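Possible metal-dependent hydrolase (Veillonella parvula, PDB 3RPC) probably acts as a zinc-dependent hydrolase of the metallo-beta-lactamase superfamily, carrying two bound zinc ions. Local coordinates at residues L17-T22 with F155-E160; D27-P32 with R48-D53; P91-N96 with R112-S117; M205-I210 with K238-F243. One frame throughout, in Å; residues are numbered along the deposited sequence. Where two conformers were deposited one is given.

Overall arrangement
Along the chain, contact 2 comes before contact 3, both fall within the span bridged by contact 1, and contact 4 follows later. Contact 1 packs the hairpin of strands 14-19 and 22-26 against the turn after strand 152-156, so it joins the two central sheets. Contact 3 pairs strands 92-94 and 111-113 at one border of the first sheet, its centre about 17 Å from that of contact 1. Contact 2 joins two parts of the loop after strand 22-26, near the zinc ions. Contact 4 packs helices 207-216 and 237-246 outside the second sheet; its centre is about 30 Å from that of contact 3, across the molecule. Together they sample sandwich interior, the surroundings of the zinc site and outer layers.

Contact 1: L17-T22 with F155-E160; sequences LTIKNT and FEAADE
The two sheets of the metallo-beta-lactamase sandwich meet here, Leu-17 and Ile-19 of strand 14-19 packing on Phe-155 of strand 152-156. Leu-17 reaches the ring through one branch: CD2 stands over the centre of one face, 3.7 Å from the centroid of the Phe-155 ring, a CH-pi contact almost on the ring normal. A chi1 of 176° sends CG of Leu-17 across the gap between the sheets, and a chi2 of 64° turns CD2 onto the ring. Ile-19 splits its work. Its CD1 meets CB of Phe-155 at 3.7 Å, while its CG2 lies 4.0 Å from CB of Ala-157 and also touches CG of Glu-160. Ile-123 of the neighbouring strand 123-128 packs on both Ile-19 and Ala-157.

Beyond this apolar part, two turns are tied together by one lysine. Lys-20 sits in the type II' turn from Ile-19 to Thr-22, and its ammonium NZ donates to OE2 of Glu-160 at 2.9 Å, on the anti lone pair, forming a salt bridge. The same NZ donates to the O of Ala-158, also 2.9 Å away, within the type II turn from Ala-157 to Glu-160. The other carboxylate oxygen, OE1 of Glu-160, is bonded to OG1 of Thr-5. The result is a two-residue hairpin whose turn is tied to the loop leaving the facing sheet, in the beta sandwich typical of the metallo-beta-lactamase fold.

Contact 2: D27-P32 with R48-D53; sequences DPFLAP and RMPMVD
The aromatic ring of Phe-29 is approached obliquely, at CZ, by two apolar groups of residues 48-53. Its CZ lies 3.5 Å from CE of Met-49, a selenomethionine, and 3.7 Å from CD of Pro-50, the ring CE2 adding looser contacts to CE of Met-49 and CB of Pro-50. This packing joins two parts of the long loop between strand 22-26 and helix 58-62, at the zinc-site end of the metallo-beta-lactamase fold; the Phe-29 side chain is about 8 Å from a bound zinc ion. The trans chi1 of 164° directs the Phe-29 ring across to the second part of the loop. The Met-49 side chain runs at about a right angle to that of Phe-29 and turns at its last torsion (chi3 -87°), bringing the terminal methyl round to the ring.

Pro-50 follows a cis peptide bond, and its pyrrolidine ring is wedged between Phe-29 and the backbone of Ala-31 and Pro-32. CB of Ala-31 packs on its CD more loosely, at 4.2 Å. No hydrogen bond crosses between the two segments, but Arg-11 serves both: NH2 bonds to O of Phe-29 and of Ala-31, NH1 to O of Val-52. Where the chain enters the loop, Asp-27 OD2 accepts from ND1 of His-77, a zinc ligand, making Asp-27 a second-shell residue. The carbonyl oxygens close on the proline ring: Ala-31 O is 3.3 Å from CG of Pro-50, and Pro-32 O is 3.4 Å from CD of Pro-50.

Contact 3: P91-N96 with R112-S117; sequences PIFVQN and RIIFES
Arg-112 and Phe-93 lie side by side on one face of a parallel strand pair, pointing the same way, and with Ile-113 on the other face they account for much of the buried surface. The pair belongs to a beta-alpha-beta crossover: strand 92-94, helix 97-105, then strand 111-113 alongside the first, at the border of its sheet. Arg-112 is stretched out from CG to NE, so its aliphatic part follows the Phe-93 ring, CD of Arg-112 lying 3.9 Å from CE1 of Phe-93. The guanidinium and phenyl planes stand 68° apart and thus do not stack. Instead, Pro-91 lies over part of one guanidinium face, with CB 3.8 Å above the plane and offset toward its rim. NH2 of Arg-112 forms a salt bridge with Asp-110, which holds the charged end. Phe-93 also meets Phe-120 edge-to-face, inside the sandwich.

On the helix side, CG1 of Ile-113 touches CG2 of Val-94 at 3.9 Å, and helix 97-105 covers both through Lys-100. CG2 of Ile-113 also lies over the centre of the Phe-115 ring, whose residue meets Phe-115 of the second subunit across the dimer. Asn-96, against which Ile-113 packs, is the N-cap of that helix, its OD1 accepting from N of Asp-99.

The backbones are joined by three hydrogen bonds: Arg-112 N to Ile-92 O, 2.8 Å; Val-94 N to Arg-112 O, 2.9 Å; and, straightest at 172°, Ile-114 N to Val-94 O, 2.9 Å.

Contact 4: M205-I210 with K238-F243; sequences MGTKDI and KDVRKF
Thr-207, in the first turn of helix 207-216, lies against the flat side of Phe-243 from helix 237-246. The two helices are neighbours in the outer layer of the alpha-beta/beta-alpha fold, each connecting parallel strands of the second sheet: 186-190 to 221-225, then 221-225 to 253-254. Phe-243 has CG opposite its backbone N (chi1 176°), which lays the ring across toward the other helix. CB of Thr-207 sits over its centre, 3.6 Å from the Phe-243 ring centroid and 10° off the normal, a CH-pi contact. The threonine is turned with OG1 between its own backbone N and carbonyl carbon (chi1 50°), placing CG2 beside CB and CG of Phe-243; this methyl also comes within 4.0 Å of CG2 of Val-240.

One turn on, Ile-210 has a trans chi2, which carries CD1 outward to meet CG1 of Val-240 at 3.6 Å. Val-240 offers both branches to it, and has Val-255 and Met-227 as further apolar neighbours. No hydrogen bond links the two segments, so the contact is side-chain packing. Gly-206 holds the N-cap position of the first helix, and its N donates to OD2 of Asp-209 at 2.8 Å, the N3-to-N-cap half of a capping box. The Asp-209 carboxylate also forms a salt bridge with Arg-212 through OD1. The backbone of the first helix comes close too: O of Thr-207, on the same side of the phenyl ring as its CB, is 3.3 Å from CE2 of Phe-243.

Contact 1: L17-T22 with F155-E160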
loop_
_atom_site.group_PDB
_atom_site.type_symbol
_atom_site.label_atom_id
_atom_site.label_comp_id
_atom_site.label_asym_id
_atom_site.label_seq_id
_atom_site.Cartn_x
_atom_site.Cartn_y
_atom_site.Cartn_z
ATOM N N LEU A 17 1.478 19.598 15.056
ATOM C CA LEU A 17 2.664 18.873 15.472
ATOM C C LEU A 17 3.861 19.784 15.326
ATOM O O LEU A 17 4.194 20.211 14.221
ATOM C CB LEU A 17 2.855 17.623 14.607
ATOM C CG LEU A 17 4.119 16.799 14.862
ATOM C CD1 LEU A 17 4.090 16.215 16.274
ATOM C CD2 LEU A 17 4.267 15.680 13.829
ATOM N N THR A 18 4.508 20.092 16.442
ATOM C CA THR A 18 5.681 20.960 16.393
ATOM C C THR A 18 6.908 20.115 16.617
ATOM O O THR A 18 6.992 19.376 17.596
ATOM C CB THR A 18 5.647 22.059 17.467
ATOM O OG1 THR A 18 4.490 22.886 17.285
ATOM C CG2 THR A 18 6.906 22.923 17.372
ATOM N N ILE A 19 7.856 20.214 15.695
ATOM C CA ILE A 19 9.116 19.503 15.810
ATOM C C ILE A 19 10.162 20.550 15.502
ATOM O O ILE A 19 10.152 21.139 14.421
ATOM C CB ILE A 19 9.226 18.359 14.797
ATOM C CG1 ILE A 19 8.119 17.333 15.016
ATOM C CG2 ILE A 19 10.587 17.679 14.899
ATOM C CD1 ILE A 19 8.102 16.241 13.945
ATOM N N LYS A 20 11.042 20.805 16.464
ATOM C CA LYS A 20 12.000 21.896 16.335
ATOM C C LYS A 20 11.258 23.221 16.143
ATOM O O LYS A 20 10.378 23.552 16.940
ATOM C CB LYS A 20 12.990 21.606 15.206
ATOM C CG LYS A 20 14.138 20.683 15.642
ATOM C CD LYS A 20 14.626 19.782 14.519
ATOM C CE LYS A 20 15.964 19.122 14.858
ATOM N NZ LYS A 20 16.157 18.849 16.313
ATOM N N ASN A 21 11.589 23.978 15.105
ATOM C CA ASN A 21 10.912 25.247 14.844
ATOM C C ASN A 21 9.829 25.136 13.777
ATOM O O ASN A 21 9.360 26.143 13.252
ATOM C CB ASN A 21 11.912 26.334 14.438
ATOM C CG ASN A 21 12.946 26.609 15.509
ATOM O OD1 ASN A 21 14.142 26.689 15.223
ATOM N ND2 ASN A 21 12.494 26.755 16.749
ATOM N N THR A 22 9.431 23.909 13.453
ATOM C CA THR A 22 8.431 23.706 12.417
ATOM C C THR A 22 7.133 23.185 13.009
ATOM O O THR A 22 7.135 22.184 13.726
ATOM C CB THR A 22 8.930 22.713 11.351
ATOM O OG1 THR A 22 10.027 23.302 10.640
ATOM C CG2 THR A 22 7.817 22.369 10.370
ATOM N N PHE A 155 7.372 11.142 10.676
ATOM C CA PHE A 155 8.197 12.352 10.795
ATOM C C PHE A 155 9.478 12.000 11.558
ATOM O O PHE A 155 9.417 11.489 12.677
ATOM C CB PHE A 155 7.476 13.470 11.569
ATOM C CG PHE A 155 6.164 13.911 10.970
ATOM C CD1 PHE A 155 6.078 15.102 10.258
ATOM C CD2 PHE A 155 5.013 13.165 11.152
ATOM C CE1 PHE A 155 4.867 15.529 9.733
ATOM C CE2 PHE A 155 3.795 13.587 10.627
ATOM C CZ PHE A 155 3.723 14.767 9.909
ATOM N N GLU A 156 10.631 12.268 10.952
ATOM C CA GLU A 156 11.922 12.032 11.589
ATOM C C GLU A 156 12.733 13.317 11.614
ATOM O O GLU A 156 12.668 14.110 10.679
ATOM C CB GLU A 156 12.711 10.974 10.826
ATOM C CG GLU A 156 12.076 9.606 10.845
ATOM C CD GLU A 156 12.813 8.616 9.965
ATOM O OE1 GLU A 156 13.500 9.055 9.018
ATOM O OE2 GLU A 156 12.715 7.402 10.223
ATOM N N ALA A 157 13.500 13.518 12.680
ATOM C CA ALA A 157 14.414 14.660 12.757
ATOM C C ALA A 157 15.478 14.377 13.809
ATOM O O ALA A 157 15.245 13.602 14.738
ATOM C CB ALA A 157 13.653 15.944 13.086
ATOM N N ALA A 158 16.640 15.006 13.669
ATOM C CA ALA A 158 17.763 14.741 14.563
ATOM C C ALA A 158 17.421 15.001 16.023
ATOM O O ALA A 158 16.961 16.089 16.375
ATOM C CB ALA A 158 18.970 15.575 14.151
ATOM N N ASP A 159 17.633 13.989 16.865
ATOM C CA ASP A 159 17.460 14.124 18.311
ATOM C C ASP A 159 16.014 14.363 18.715
ATOM O O ASP A 159 15.741 14.820 19.826
ATOM C CB ASP A 159 18.340 15.252 18.846
ATOM C CG ASP A 159 19.790 15.084 18.456
ATOM O OD1 ASP A 159 20.323 13.964 18.618
ATOM O OD2 ASP A 159 20.391 16.063 17.973
ATOM N N GLU A 160 15.092 14.041 17.813
ATOM C CA GLU A 160 13.674 14.196 18.091
ATOM C C GLU A 160 13.005 12.829 18.043
ATOM O O GLU A 160 13.477 11.933 17.347
ATOM C CB GLU A 160 13.025 15.115 17.050
ATOM C CG GLU A 160 13.639 16.507 16.944
ATOM C CD GLU A 160 13.446 17.303 18.216
ATOM O OE1 GLU A 160 12.566 16.927 19.022
ATOM O OE2 GLU A 160 14.178 18.297 18.417
#

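Contact 2: D27-P32 with R48-D53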
loop_
_atom_site.group_PDB
_atom_site.type_symbol
_atom_site.label_atom_id
_atom_site.label_comp_id
_atom_site.label_asym_id
_atom_site.label_seq_id
_atom_site.Cartn_x
_atom_site.Cartn_y
_atom_site.Cartn_z
ATOM N N ASP A 27 -4.326 17.633 8.783
ATOM C CA ASP A 27 -5.696 17.278 8.409
ATOM C C ASP A 27 -6.746 18.261 8.937
ATOM O O ASP A 27 -7.646 17.873 9.687
ATOM C CB ASP A 27 -6.004 15.842 8.861
ATOM C CG ASP A 27 -5.268 14.800 8.023
ATOM O OD1 ASP A 27 -4.444 15.181 7.175
ATOM O OD2 ASP A 27 -5.503 13.590 8.228
ATOM N N PRO A 28 -6.661 19.526 8.507
ATOM C CA PRO A 28 -7.551 20.565 9.044
ATOM C C PRO A 28 -8.986 20.480 8.517
ATOM O O PRO A 28 -9.239 20.699 7.324
ATOM C CB PRO A 28 -6.886 21.861 8.565
ATOM C CG PRO A 28 -6.257 21.460 7.269
ATOM C CD PRO A 28 -5.701 20.085 7.538
ATOM N N PHE A 29 -9.899 20.161 9.430
ATOM C CA PHE A 29 -11.331 20.149 9.196
ATOM C C PHE A 29 -11.843 21.169 10.192
ATOM O O PHE A 29 -11.924 20.888 11.384
ATOM C CB PHE A 29 -11.842 18.730 9.504
ATOM C CG PHE A 29 -13.340 18.604 9.690
ATOM C CD1 PHE A 29 -14.239 19.276 8.872
ATOM C CD2 PHE A 29 -13.845 17.742 10.659
ATOM C CE1 PHE A 29 -15.615 19.124 9.048
ATOM C CE2 PHE A 29 -15.212 17.579 10.831
ATOM C CZ PHE A 29 -16.099 18.268 10.026
ATOM N N LEU A 30 -12.125 22.375 9.708
ATOM C CA LEU A 30 -12.241 23.531 10.601
ATOM C C LEU A 30 -13.650 24.119 10.737
ATOM O O LEU A 30 -13.827 25.157 11.384
ATOM C CB LEU A 30 -11.230 24.622 10.192
ATOM C CG LEU A 30 -9.771 24.153 10.096
ATOM C CD1 LEU A 30 -8.830 25.314 9.747
ATOM C CD2 LEU A 30 -9.337 23.475 11.396
ATOM N N ALA A 31 -14.648 23.466 10.152
ATOM C CA ALA A 31 -16.012 24.009 10.130
ATOM C C ALA A 31 -16.585 24.251 11.521
ATOM O O ALA A 31 -16.300 23.509 12.463
ATOM C CB ALA A 31 -16.938 23.074 9.342
ATOM N N PRO A 32 -17.425 25.287 11.660
ATOM C CA PRO A 32 -18.134 25.452 12.935
ATOM C C PRO A 32 -19.047 24.264 13.243
ATOM O O PRO A 32 -19.422 23.516 12.339
ATOM C CB PRO A 32 -18.975 26.719 12.715
ATOM C CG PRO A 32 -18.257 27.461 11.608
ATOM C CD PRO A 32 -17.683 26.387 10.717
ATOM N N ARG A 48 -25.671 15.776 13.186
ATOM C CA ARG A 48 -24.902 16.752 12.418
ATOM C C ARG A 48 -23.453 16.802 12.903
ATOM O O ARG A 48 -23.140 16.348 14.001
ATOM C CB ARG A 48 -25.564 18.133 12.505
ATOM C CG ARG A 48 -26.977 18.158 11.911
ATOM C CD ARG A 48 -27.549 19.569 11.792
ATOM N NE ARG A 48 -26.725 20.438 10.955
ATOM C CZ ARG A 48 -26.758 20.455 9.628
ATOM N NH1 ARG A 48 -25.969 21.290 8.960
ATOM N NH2 ARG A 48 -27.573 19.650 8.964
HETATM N N MSE A 49 -22.572 17.361 12.082
HETATM C CA MSE A 49 -21.144 17.384 12.391
HETATM C C MSE A 49 -20.498 18.642 11.836
HETATM O O MSE A 49 -21.022 19.253 10.897
HETATM C CB MSE A 49 -20.445 16.151 11.793
HETATM C CG MSE A 49 -20.771 15.895 10.336
HETATM SE SE MSE A 49 -19.676 14.485 9.543
HETATM C CE MSE A 49 -18.173 15.593 8.991
ATOM N N PRO A 50 -19.368 19.052 12.423
ATOM C CA PRO A 50 -18.775 18.503 13.647
ATOM C C PRO A 50 -19.660 18.741 14.868
ATOM O O PRO A 50 -20.368 19.748 14.938
ATOM C CB PRO A 50 -17.454 19.266 13.772
ATOM C CG PRO A 50 -17.691 20.540 13.044
ATOM C CD PRO A 50 -18.613 20.210 11.916
HETATM N N MSE A 51 -19.626 17.829 15.831
HETATM C CA MSE A 51 -20.544 17.926 16.959
HETATM C C MSE A 51 -20.091 18.907 18.038
HETATM O O MSE A 51 -20.861 19.225 18.948
HETATM C CB MSE A 51 -20.808 16.551 17.567
HETATM C CG MSE A 51 -19.630 15.981 18.289
HETATM SE SE MSE A 51 -19.952 14.122 18.812
HETATM C CE MSE A 51 -20.746 13.444 17.233
ATOM N N VAL A 52 -18.857 19.402 17.928
ATOM C CA VAL A 52 -18.353 20.412 18.852
ATOM C C VAL A 52 -17.635 21.474 18.042
ATOM O O VAL A 52 -17.158 21.191 16.946
ATOM C CB VAL A 52 -17.374 19.829 19.896
ATOM C CG1 VAL A 52 -18.085 18.807 20.770
ATOM C CG2 VAL A 52 -16.173 19.186 19.214
ATOM N N ASP A 53 -17.597 22.693 18.575
ATOM C CA ASP A 53 -16.840 23.782 17.970
ATOM C C ASP A 53 -15.354 23.567 18.209
ATOM O O ASP A 53 -14.961 22.748 19.043
ATOM C CB ASP A 53 -17.280 25.126 18.565
ATOM C CG ASP A 53 -18.538 25.664 17.913
ATOM O OD1 ASP A 53 -18.536 25.846 16.671
ATOM O OD2 ASP A 53 -19.536 25.887 18.637
#

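Contact 3: P91-N96 with R112-S117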
loop_
_atom_site.group_PDB
_atom_site.type_symbol
_atom_site.label_atom_id
_atom_site.label_comp_id
_atom_site.label_asym_id
_atom_site.label_seq_id
_atom_site.Cartn_x
_atom_site.Cartn_y
_atom_site.Cartn_z
ATOM N N PRO A 91 3.295 25.757 2.484
ATOM C CA PRO A 91 3.497 24.439 1.868
ATOM C C PRO A 91 2.438 23.447 2.358
ATOM O O PRO A 91 2.190 23.358 3.561
ATOM C CB PRO A 91 4.882 24.019 2.378
ATOM C CG PRO A 91 5.554 25.311 2.732
ATOM C CD PRO A 91 4.463 26.188 3.267
ATOM N N ILE A 92 1.831 22.720 1.423
ATOM C CA ILE A 92 0.837 21.696 1.731
ATOM C C ILE A 92 1.377 20.362 1.244
ATOM O O ILE A 92 1.651 20.206 0.062
ATOM C CB ILE A 92 -0.494 21.954 0.994
ATOM C CG1 ILE A 92 -0.875 23.444 1.031
ATOM C CG2 ILE A 92 -1.603 21.059 1.548
ATOM C CD1 ILE A 92 -1.095 24.012 2.438
ATOM N N PHE A 93 1.510 19.400 2.154
ATOM C CA PHE A 93 2.021 18.081 1.807
ATOM C C PHE A 93 0.839 17.157 1.585
ATOM O O PHE A 93 -0.072 17.113 2.404
ATOM C CB PHE A 93 2.910 17.556 2.939
ATOM C CG PHE A 93 4.214 18.294 3.054
ATOM C CD1 PHE A 93 5.306 17.904 2.302
ATOM C CD2 PHE A 93 4.342 19.371 3.914
ATOM C CE1 PHE A 93 6.508 18.588 2.386
ATOM C CE2 PHE A 93 5.547 20.064 4.008
ATOM C CZ PHE A 93 6.631 19.665 3.248
ATOM N N VAL A 94 0.854 16.439 0.469
ATOM C CA VAL A 94 -0.269 15.597 0.078
ATOM C C VAL A 94 0.214 14.220 -0.375
ATOM O O VAL A 94 1.413 13.995 -0.528
ATOM C CB VAL A 94 -1.097 16.260 -1.049
ATOM C CG1 VAL A 94 -1.615 17.628 -0.602
ATOM C CG2 VAL A 94 -0.267 16.381 -2.335
ATOM N N GLN A 95 -0.721 13.289 -0.565
ATOM C CA GLN A 95 -0.360 11.885 -0.816
ATOM C C GLN A 95 -0.160 11.490 -2.274
ATOM O O GLN A 95 0.504 10.498 -2.560
ATOM C CB GLN A 95 -1.417 10.945 -0.202
ATOM C CG GLN A 95 -2.727 10.948 -0.961
ATOM C CD GLN A 95 -3.777 10.016 -0.373
ATOM O OE1 GLN A 95 -3.457 8.975 0.211
ATOM N NE2 GLN A 95 -5.038 10.380 -0.548
ATOM N N ASN A 96 -0.733 12.249 -3.202
ATOM C CA ASN A 96 -0.734 11.825 -4.592
ATOM C C ASN A 96 -1.085 12.987 -5.517
ATOM O O ASN A 96 -1.404 14.085 -5.056
ATOM C CB ASN A 96 -1.660 10.614 -4.811
ATOM C CG ASN A 96 -3.126 10.920 -4.533
ATOM O OD1 ASN A 96 -3.557 12.072 -4.572
ATOM N ND2 ASN A 96 -3.902 9.876 -4.236
ATOM N N ARG A 112 2.966 19.845 -2.349
ATOM C CA ARG A 112 4.078 18.920 -2.524
ATOM C C ARG A 112 3.617 17.496 -2.265
ATOM O O ARG A 112 3.152 17.179 -1.178
ATOM C CB ARG A 112 5.214 19.268 -1.550
ATOM C CG ARG A 112 5.641 20.749 -1.586
ATOM C CD ARG A 112 6.833 21.036 -0.657
ATOM N NE ARG A 112 7.101 22.472 -0.592
ATOM C CZ ARG A 112 8.085 23.034 0.103
ATOM N NH1 ARG A 112 8.944 22.296 0.788
ATOM N NH2 ARG A 112 8.220 24.355 0.093
ATOM N N ILE A 113 3.772 16.644 -3.272
ATOM C CA ILE A 113 3.405 15.239 -3.161
ATOM C C ILE A 113 4.512 14.449 -2.484
ATOM O O ILE A 113 5.669 14.485 -2.924
ATOM C CB ILE A 113 3.181 14.611 -4.550
ATOM C CG1 ILE A 113 2.080 15.361 -5.298
ATOM C CG2 ILE A 113 2.811 13.133 -4.400
ATOM C CD1 ILE A 113 2.031 15.053 -6.793
ATOM N N ILE A 114 4.164 13.738 -1.413
ATOM C CA ILE A 114 5.127 12.823 -0.813
ATOM C C ILE A 114 5.062 11.502 -1.569
ATOM O O ILE A 114 4.240 10.649 -1.270
ATOM C CB ILE A 114 4.858 12.568 0.689
ATOM C CG1 ILE A 114 4.637 13.883 1.441
ATOM C CG2 ILE A 114 6.014 11.795 1.307
ATOM C CD1 ILE A 114 4.407 13.685 2.946
ATOM N N PHE A 115 5.922 11.338 -2.566
ATOM C CA PHE A 115 5.947 10.088 -3.318
ATOM C C PHE A 115 6.541 8.961 -2.483
ATOM O O PHE A 115 6.019 7.841 -2.471
ATOM C CB PHE A 115 6.747 10.260 -4.612
ATOM C CG PHE A 115 6.108 11.191 -5.602
ATOM C CD1 PHE A 115 4.984 10.807 -6.312
ATOM C CD2 PHE A 115 6.639 12.453 -5.828
ATOM C CE1 PHE A 115 4.401 11.660 -7.231
ATOM C CE2 PHE A 115 6.059 13.313 -6.749
ATOM C CZ PHE A 115 4.937 12.914 -7.447
ATOM N N GLU A 116 7.650 9.257 -1.817
ATOM C CA GLU A 116 8.291 8.335 -0.885
ATOM C C GLU A 116 8.612 9.095 0.390
ATOM O O GLU A 116 8.042 8.823 1.442
ATOM C CB GLU A 116 9.591 7.778 -1.452
ATOM C CG GLU A 116 9.443 6.783 -2.563
ATOM C CD GLU A 116 10.788 6.212 -2.970
ATOM O OE1 GLU A 116 11.816 6.871 -2.700
ATOM O OE2 GLU A 116 10.819 5.110 -3.550
ATOM N N SER A 117 9.533 10.049 0.284
ATOM C CA SER A 117 9.842 10.936 1.396
ATOM C C SER A 117 10.213 12.309 0.859
ATOM O O SER A 117 10.641 12.438 -0.295
ATOM C CB SER A 117 10.988 10.379 2.248
ATOM O OG SER A 117 12.221 10.373 1.539
#

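Contact 4: M205-I210 with K238-F243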
loop_
_atom_site.group_PDB
_atom_site.type_symbol
_atom_site.label_atom_id
_atom_site.label_comp_id
_atom_site.label_asym_id
_atom_site.label_seq_id
_atom_site.Cartn_x
_atom_site.Cartn_y
_atom_site.Cartn_z
HETATM N N MSE A 205 -9.427 2.634 12.770
HETATM C CA MSE A 205 -9.103 1.810 13.935
HETATM C C MSE A 205 -10.024 2.055 15.137
HETATM O O MSE A 205 -10.841 2.981 15.138
HETATM C CB MSE A 205 -7.644 2.035 14.331
HETATM C CG MSE A 205 -6.670 1.381 13.364
HETATM SE SE MSE A 205 -4.854 1.973 13.658
HETATM C CE MSE A 205 -3.991 0.840 12.342
ATOM N N GLY A 206 -9.906 1.185 16.139
ATOM C CA GLY A 206 -10.624 1.317 17.395
ATOM C C GLY A 206 -9.811 0.746 18.544
ATOM O O GLY A 206 -8.581 0.664 18.475
ATOM N N THR A 207 -10.494 0.332 19.608
ATOM C CA THR A 207 -9.803 -0.134 20.803
ATOM C C THR A 207 -8.942 -1.382 20.565
ATOM O O THR A 207 -7.862 -1.499 21.145
ATOM C CB THR A 207 -10.774 -0.388 21.967
ATOM O OG1 THR A 207 -11.855 -1.211 21.511
ATOM C CG2 THR A 207 -11.322 0.937 22.501
ATOM N N LYS A 208 -9.399 -2.295 19.704
ATOM C CA LYS A 208 -8.593 -3.487 19.428
ATOM C C LYS A 208 -7.195 -3.099 18.955
ATOM O O LYS A 208 -6.188 -3.695 19.356
ATOM C CB LYS A 208 -9.268 -4.367 18.383
ATOM C CG LYS A 208 -8.624 -5.724 18.210
ATOM C CD LYS A 208 -9.464 -6.612 17.293
ATOM C CE LYS A 208 -10.940 -6.602 17.687
ATOM N NZ LYS A 208 -11.218 -7.328 18.959
ATOM N N ASP A 209 -7.140 -2.087 18.091
ATOM C CA ASP A 209 -5.877 -1.598 17.555
ATOM C C ASP A 209 -5.009 -0.925 18.607
ATOM O O ASP A 209 -3.785 -1.035 18.573
ATOM C CB ASP A 209 -6.158 -0.654 16.387
ATOM C CG ASP A 209 -7.091 -1.286 15.380
ATOM O OD1 ASP A 209 -6.593 -2.059 14.537
ATOM O OD2 ASP A 209 -8.322 -1.083 15.471
ATOM N N ILE A 210 -5.636 -0.220 19.543
ATOM C CA ILE A 210 -4.873 0.389 20.613
ATOM C C ILE A 210 -4.176 -0.686 21.436
ATOM O O ILE A 210 -2.999 -0.573 21.754
ATOM C CB ILE A 210 -5.769 1.242 21.519
ATOM C CG1 ILE A 210 -6.391 2.385 20.722
ATOM C CG2 ILE A 210 -4.979 1.768 22.725
ATOM C CD1 ILE A 210 -7.300 3.278 21.562
ATOM N N LYS A 238 -14.709 8.313 25.892
ATOM C CA LYS A 238 -15.157 7.589 27.083
ATOM C C LYS A 238 -14.907 6.094 26.888
ATOM O O LYS A 238 -14.415 5.410 27.795
ATOM C CB LYS A 238 -16.645 7.844 27.343
ATOM C CG LYS A 238 -16.967 9.200 27.941
ATOM C CD LYS A 238 -18.476 9.396 28.014
ATOM C CE LYS A 238 -18.849 10.780 28.525
ATOM N NZ LYS A 238 -20.316 11.027 28.403
ATOM N N ASP A 239 -15.230 5.592 25.695
ATOM C CA ASP A 239 -15.033 4.175 25.376
ATOM C C ASP A 239 -13.554 3.799 25.460
ATOM O O ASP A 239 -13.186 2.772 26.035
ATOM C CB ASP A 239 -15.553 3.848 23.976
ATOM C CG ASP A 239 -17.047 4.084 23.823
ATOM O OD1 ASP A 239 -17.750 4.202 24.848
ATOM O OD2 ASP A 239 -17.518 4.135 22.664
ATOM N N VAL A 240 -12.694 4.634 24.890
ATOM C CA VAL A 240 -11.275 4.320 24.895
ATOM C C VAL A 240 -10.727 4.385 26.315
ATOM O O VAL A 240 -9.918 3.543 26.712
ATOM C CB VAL A 240 -10.487 5.250 23.955
ATOM C CG1 VAL A 240 -8.985 5.103 24.197
ATOM C CG2 VAL A 240 -10.829 4.939 22.508
ATOM N N ARG A 241 -11.175 5.371 27.085
ATOM C CA ARG A 241 -10.708 5.498 28.465
ATOM C C ARG A 241 -11.053 4.271 29.316
ATOM O O ARG A 241 -10.216 3.800 30.102
ATOM C CB ARG A 241 -11.215 6.802 29.091
ATOM C CG ARG A 241 -10.484 7.990 28.492
ATOM C CD ARG A 241 -11.120 9.301 28.843
ATOM N NE ARG A 241 -10.302 10.390 28.321
ATOM C CZ ARG A 241 -10.773 11.589 28.003
ATOM N NH1 ARG A 241 -12.065 11.855 28.149
ATOM N NH2 ARG A 241 -9.949 12.517 27.532
ATOM N N LYS A 242 -12.254 3.724 29.132
ATOM C CA LYS A 242 -12.644 2.514 29.860
ATOM C C LYS A 242 -11.737 1.347 29.467
ATOM O O LYS A 242 -11.274 0.575 30.313
ATOM C CB LYS A 242 -14.106 2.153 29.567
ATOM C CG LYS A 242 -14.587 0.911 30.337
ATOM C CD LYS A 242 -16.101 0.703 30.249
ATOM C CE LYS A 242 -16.566 0.405 28.830
ATOM N NZ LYS A 242 -18.016 -0.030 28.819
ATOM N N PHE A 243 -11.474 1.235 28.175
ATOM C CA PHE A 243 -10.689 0.134 27.648
ATOM C C PHE A 243 -9.257 0.190 28.163
ATOM O O PHE A 243 -8.711 -0.822 28.612
ATOM C CB PHE A 243 -10.720 0.187 26.119
ATOM C CG PHE A 243 -9.863 -0.846 25.446
ATOM C CD1 PHE A 243 -10.350 -2.116 25.212
ATOM C CD2 PHE A 243 -8.580 -0.525 25.028
ATOM C CE1 PHE A 243 -9.559 -3.067 24.576
ATOM C CE2 PHE A 243 -7.776 -1.478 24.398
ATOM C CZ PHE A 243 -8.273 -2.741 24.168
#